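Local coordinates for protein fumarate lyase (Mesorhizobium sp., PDB 3C8T) that is a largely helical protein of the fumarate lyase family, assembled from four chains, whose specific role is not defined, at residues E32-I46 with R203-L215. Sequence-based numbering, arbitrary orientation.
Sequences ETEVALARAQARLGI and RGLDVQRELAREL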
loop_
_atom_site.group_PDB
_atom_site.type_symbol
_atom_site.label_atom_id
_atom_site.label_comp_id
_atom_site.label_asym_id
_atom_site.label_seq_id
_atom_site.Cartn_x
_atom_site.Cartn_y
_atom_site.Cartn_z
ATOM N N GLU A 32 19.468 22.466 -20.669
ATOM C CA GLU A 32 19.360 23.703 -19.881
ATOM C C GLU A 32 20.288 23.692 -18.666
ATOM O O GLU A 32 20.979 24.671 -18.392
ATOM C CB GLU A 32 17.885 24.015 -19.509
ATOM C CG GLU A 32 17.738 25.141 -18.499
ATOM C CD GLU A 32 16.301 25.485 -18.114
ATOM O OE1 GLU A 32 15.333 24.859 -18.637
ATOM O OE2 GLU A 32 16.144 26.413 -17.271
ATOM N N THR A 33 20.342 22.562 -17.967
ATOM C CA THR A 33 21.177 22.376 -16.771
ATOM C C THR A 33 22.673 22.426 -17.126
ATOM O O THR A 33 23.447 23.095 -16.437
ATOM C CB THR A 33 20.821 21.029 -16.115
ATOM O OG1 THR A 33 19.418 21.006 -15.808
ATOM C CG2 THR A 33 21.670 20.727 -14.838
ATOM N N GLU A 34 23.074 21.707 -18.185
ATOM C CA GLU A 34 24.490 21.631 -18.589
ATOM C C GLU A 34 25.033 23.005 -19.031
ATOM O O GLU A 34 26.177 23.346 -18.737
ATOM C CB GLU A 34 24.675 20.636 -19.722
ATOM C CG GLU A 34 24.445 19.190 -19.317
ATOM C CD GLU A 34 25.697 18.501 -18.768
ATOM O OE1 GLU A 34 26.745 19.167 -18.588
ATOM O OE2 GLU A 34 25.622 17.275 -18.539
ATOM N N VAL A 35 24.203 23.770 -19.740
ATOM C CA VAL A 35 24.556 25.103 -20.218
ATOM C C VAL A 35 24.722 26.029 -19.038
ATOM O O VAL A 35 25.682 26.802 -18.984
ATOM C CB VAL A 35 23.450 25.685 -21.163
ATOM C CG1 VAL A 35 23.638 27.203 -21.399
ATOM C CG2 VAL A 35 23.428 24.947 -22.458
ATOM N N ALA A 36 23.795 25.953 -18.084
ATOM C CA ALA A 36 23.857 26.792 -16.903
ATOM C C ALA A 36 25.090 26.413 -16.100
ATOM O O ALA A 36 25.741 27.281 -15.510
ATOM C CB ALA A 36 22.585 26.659 -16.072
ATOM N N LEU A 37 25.448 25.132 -16.088
ATOM C CA LEU A 37 26.650 24.696 -15.345
ATOM C C LEU A 37 27.915 25.307 -15.946
ATOM O O LEU A 37 28.781 25.789 -15.207
ATOM C CB LEU A 37 26.757 23.178 -15.303
ATOM C CG LEU A 37 28.031 22.567 -14.693
ATOM C CD1 LEU A 37 28.203 22.872 -13.197
ATOM C CD2 LEU A 37 28.009 21.109 -14.937
ATOM N N ALA A 38 27.992 25.302 -17.280
ATOM C CA ALA A 38 29.108 25.926 -18.032
ATOM C C ALA A 38 29.222 27.409 -17.730
ATOM O O ALA A 38 30.333 27.915 -17.516
ATOM C CB ALA A 38 28.931 25.725 -19.530
ATOM N N ARG A 39 28.073 28.089 -17.694
ATOM C CA ARG A 39 28.028 29.516 -17.419
ATOM C C ARG A 39 28.465 29.844 -16.017
ATOM O O ARG A 39 29.242 30.787 -15.799
ATOM C CB ARG A 39 26.617 30.050 -17.607
ATOM C CG ARG A 39 26.586 31.359 -18.347
ATOM C CD ARG A 39 26.367 31.110 -19.825
ATOM N NE ARG A 39 25.065 30.467 -20.050
ATOM C CZ ARG A 39 23.895 31.107 -20.055
ATOM N NH1 ARG A 39 23.847 32.428 -19.861
ATOM N NH2 ARG A 39 22.770 30.420 -20.265
ATOM N N ALA A 40 27.951 29.079 -15.057
ATOM C CA ALA A 40 28.361 29.202 -13.666
ATOM C C ALA A 40 29.885 29.025 -13.528
ATOM O O ALA A 40 30.536 29.734 -12.786
ATOM C CB ALA A 40 27.604 28.187 -12.787
ATOM N N GLN A 41 30.454 28.084 -14.263
ATOM C CA GLN A 41 31.859 27.818 -14.128
ATOM C C GLN A 41 32.739 28.902 -14.777
ATOM O O GLN A 41 33.834 29.164 -14.310
ATOM C CB GLN A 41 32.153 26.417 -14.657
ATOM C CG GLN A 41 31.828 25.359 -13.623
ATOM C CD GLN A 41 31.793 23.980 -14.173
ATOM O OE1 GLN A 41 31.558 23.782 -15.374
ATOM N NE2 GLN A 41 32.030 22.992 -13.303
ATOM N N ALA A 42 32.244 29.544 -15.841
ATOM C CA ALA A 42 33.010 30.564 -16.533
ATOM C C ALA A 42 33.071 31.816 -15.688
ATOM O O ALA A 42 34.120 32.469 -15.630
ATOM C CB ALA A 42 32.429 30.854 -17.882
ATOM N N ARG A 43 31.958 32.148 -15.024
ATOM C CA ARG A 43 31.935 33.255 -14.060
ATOM C C ARG A 43 32.869 33.060 -12.866
ATOM O O ARG A 43 33.405 34.024 -12.340
ATOM C CB ARG A 43 30.524 33.536 -13.550
ATOM C CG ARG A 43 29.663 34.273 -14.546
ATOM C CD ARG A 43 28.514 34.998 -13.869
ATOM N NE ARG A 43 27.646 34.088 -13.135
ATOM C CZ ARG A 43 26.611 33.427 -13.656
ATOM N NH1 ARG A 43 26.288 33.553 -14.947
ATOM N NH2 ARG A 43 25.896 32.630 -12.869
ATOM N N LEU A 44 33.048 31.828 -12.420
ATOM C CA LEU A 44 33.924 31.564 -11.277
ATOM C C LEU A 44 35.347 31.282 -11.740
ATOM O O LEU A 44 36.181 30.846 -10.951
ATOM C CB LEU A 44 33.406 30.376 -10.442
ATOM C CG LEU A 44 32.048 30.549 -9.744
ATOM C CD1 LEU A 44 31.342 29.225 -9.587
ATOM C CD2 LEU A 44 32.182 31.271 -8.385
ATOM N N GLY A 45 35.599 31.482 -13.032
ATOM C CA GLY A 45 36.921 31.258 -13.636
ATOM C C GLY A 45 37.366 29.806 -13.651
ATOM O O GLY A 45 38.560 29.514 -13.621
ATOM N N ILE A 46 36.418 28.880 -13.707
ATOM C CA ILE A 46 36.781 27.470 -13.578
ATOM C C ILE A 46 37.012 26.834 -14.934
ATOM O O ILE A 46 37.833 25.919 -15.077
ATOM C CB ILE A 46 35.801 26.682 -12.666
ATOM C CG1 ILE A 46 36.089 27.054 -11.212
ATOM C CG2 ILE A 46 35.962 25.176 -12.840
ATOM C CD1 ILE A 46 34.959 26.776 -10.295
ATOM N N ARG A 203 36.453 24.343 -4.985
ATOM C CA ARG A 203 35.521 25.325 -5.539
ATOM C C ARG A 203 34.092 24.766 -5.694
ATOM O O ARG A 203 33.178 25.452 -6.180
ATOM C CB ARG A 203 36.036 25.842 -6.895
ATOM C CG ARG A 203 37.501 26.307 -6.934
ATOM C CD ARG A 203 37.717 27.648 -6.251
ATOM N NE ARG A 203 36.644 28.630 -6.481
ATOM C CZ ARG A 203 36.555 29.408 -7.565
ATOM N NH1 ARG A 203 35.562 30.285 -7.672
ATOM N NH2 ARG A 203 37.450 29.303 -8.547
ATOM N N GLY A 204 33.896 23.526 -5.283
ATOM C CA GLY A 204 32.609 22.856 -5.515
ATOM C C GLY A 204 31.363 23.593 -5.058
ATOM O O GLY A 204 30.426 23.753 -5.823
ATOM N N LEU A 205 31.355 24.052 -3.812
ATOM C CA LEU A 205 30.175 24.761 -3.260
ATOM C C LEU A 205 29.867 26.102 -3.967
ATOM O O LEU A 205 28.693 26.492 -4.078
ATOM C CB LEU A 205 30.326 24.959 -1.765
ATOM C CG LEU A 205 29.830 23.828 -0.853
ATOM C CD1 LEU A 205 30.465 22.564 -1.219
ATOM C CD2 LEU A 205 30.185 24.090 0.591
ATOM N N ASP A 206 30.925 26.784 -4.435
ATOM C CA ASP A 206 30.794 27.995 -5.268
ATOM C C ASP A 206 30.037 27.695 -6.564
ATOM O O ASP A 206 29.092 28.389 -6.925
ATOM C CB ASP A 206 32.181 28.579 -5.615
ATOM C CG ASP A 206 32.975 28.943 -4.399
ATOM O OD1 ASP A 206 32.360 29.442 -3.420
ATOM O OD2 ASP A 206 34.216 28.717 -4.407
ATOM N N VAL A 207 30.453 26.646 -7.256
ATOM C CA VAL A 207 29.762 26.211 -8.481
ATOM C C VAL A 207 28.269 25.893 -8.223
ATOM O O VAL A 207 27.386 26.374 -8.936
ATOM C CB VAL A 207 30.467 25.002 -9.087
ATOM C CG1 VAL A 207 29.732 24.498 -10.351
ATOM C CG2 VAL A 207 31.921 25.357 -9.386
ATOM N N GLN A 208 28.021 25.102 -7.180
ATOM C CA GLN A 208 26.677 24.631 -6.811
ATOM C C GLN A 208 25.724 25.799 -6.569
ATOM O O GLN A 208 24.586 25.808 -7.068
ATOM C CB GLN A 208 26.756 23.722 -5.555
ATOM C CG GLN A 208 25.436 23.086 -5.178
ATOM C CD GLN A 208 25.463 22.452 -3.832
ATOM O OE1 GLN A 208 25.142 23.104 -2.843
ATOM N NE2 GLN A 208 25.846 21.163 -3.764
ATOM N N ARG A 209 26.196 26.772 -5.798
ATOM C CA ARG A 209 25.467 28.007 -5.534
ATOM C C ARG A 209 25.262 28.898 -6.765
ATOM O O ARG A 209 24.169 29.418 -6.979
ATOM C CB ARG A 209 26.197 28.794 -4.452
ATOM C CG ARG A 209 26.118 28.136 -3.105
ATOM C CD ARG A 209 27.180 28.688 -2.185
ATOM N NE ARG A 209 27.121 28.037 -0.874
ATOM C CZ ARG A 209 28.130 28.037 -0.008
ATOM N NH1 ARG A 209 29.277 28.637 -0.327
ATOM N NH2 ARG A 209 28.005 27.419 1.164
ATOM N N GLU A 210 26.314 29.093 -7.560
ATOM C CA GLU A 210 26.173 29.809 -8.826
ATOM C C GLU A 210 25.153 29.182 -9.771
ATOM O O GLU A 210 24.379 29.882 -10.434
ATOM C CB GLU A 210 27.517 29.938 -9.539
ATOM C CG GLU A 210 28.199 31.227 -9.265
ATOM C CD GLU A 210 27.261 32.427 -9.445
ATOM O OE1 GLU A 210 26.877 32.739 -10.611
ATOM O OE2 GLU A 210 26.911 33.041 -8.407
ATOM N N LEU A 211 25.186 27.861 -9.840
ATOM C CA LEU A 211 24.284 27.080 -10.668
ATOM C C LEU A 211 22.823 27.220 -10.224
ATOM O O LEU A 211 21.944 27.344 -11.051
ATOM C CB LEU A 211 24.725 25.617 -10.671
ATOM C CG LEU A 211 23.866 24.607 -11.428
ATOM C CD1 LEU A 211 23.890 24.928 -12.883
ATOM C CD2 LEU A 211 24.412 23.212 -11.199
ATOM N N ALA A 212 22.580 27.241 -8.924
ATOM C CA ALA A 212 21.232 27.455 -8.409
ATOM C C ALA A 212 20.720 28.823 -8.908
ATOM O O ALA A 212 19.574 28.966 -9.348
ATOM C CB ALA A 212 21.245 27.392 -6.902
ATOM N N ARG A 213 21.608 29.814 -8.866
ATOM C CA ARG A 213 21.272 31.160 -9.249
ATOM C C ARG A 213 20.930 31.200 -10.718
ATOM O O ARG A 213 19.919 31.766 -11.079
ATOM C CB ARG A 213 22.416 32.104 -8.893
ATOM C CG ARG A 213 22.007 33.562 -8.828
ATOM C CD ARG A 213 23.006 34.399 -8.020
ATOM N NE ARG A 213 24.167 34.906 -8.775
ATOM C CZ ARG A 213 24.242 35.083 -10.096
ATOM N NH1 ARG A 213 23.217 34.803 -10.892
ATOM N NH2 ARG A 213 25.363 35.555 -10.629
ATOM N N GLU A 214 21.740 30.565 -11.560
ATOM C CA GLU A 214 21.505 30.546 -13.006
ATOM C C GLU A 214 20.149 29.953 -13.375
ATOM O O GLU A 214 19.544 30.348 -14.353
ATOM C CB GLU A 214 22.565 29.693 -13.718
ATOM C CG GLU A 214 23.734 30.420 -14.300
ATOM C CD GLU A 214 23.311 31.511 -15.293
ATOM O OE1 GLU A 214 23.625 32.689 -15.016
ATOM O OE2 GLU A 214 22.655 31.204 -16.329
ATOM N N LEU A 215 19.708 28.957 -12.614
ATOM C CA LEU A 215 18.478 28.252 -12.939
ATOM C C LEU A 215 17.319 28.800 -12.138
ATOM O O LEU A 215 16.188 28.367 -12.308
ATOM C CB LEU A 215 18.627 26.766 -12.621
ATOM C CG LEU A 215 19.609 26.006 -13.493
ATOM C CD1 LEU A 215 19.809 24.592 -12.952
ATOM C CD2 LEU A 215 19.112 25.999 -14.928
HETATM O O HOH W 1 15.167 27.920 -15.391
#
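Arg43 reaches across from the last turn of helix 23-43 and lays the edge of its guanidinium against two glutamates one turn apart on helix 204-215. NE makes a bent bond to Glu210 OE1 (3.0 Å), coming to its anti side from out of the plane of a carboxylate turned almost perpendicular to the guanidinium (88°), while NH1 approaches Glu214 OE1 at 2.8 Å from above the carboxylate plane. The guanidinium of Arg213 is turned nearly the same way as that of Arg43 and passes it obliquely; Glu210 OE1 lies above the Arg213 group near its rim, a contact of charges alone, and probably offsets the two positive charges. Beneath this network Ala36 and Ala40 give the close approach, Ala40 CB standing 3.7 Å from Glu210 CB. Leu211 turns CG away from its own backbone N (chi1 177°), which brings CD1 against N and CA of Leu37. Val207 divides its branches: CG1 touches Leu37 CD1, and CG2 packs tightly on Ile46 CD1 (3.5 Å). In the Schellman turn ending the helix, with Gly45 as C-prime residue, Leu44 O accepts a bond from Arg203 NH2 (3.1 Å), nearly in line with the C=O; Arg203 NE engages Asp206, and Ile46 CD1 rests over the rim of one guanidinium face. The helices cross at 124°, far from the chain's centre; helix 49-61 packs on helix 23-43, Phe190 touches Leu37 and Val207, and helix 104-140 meets Thr33 and Leu215.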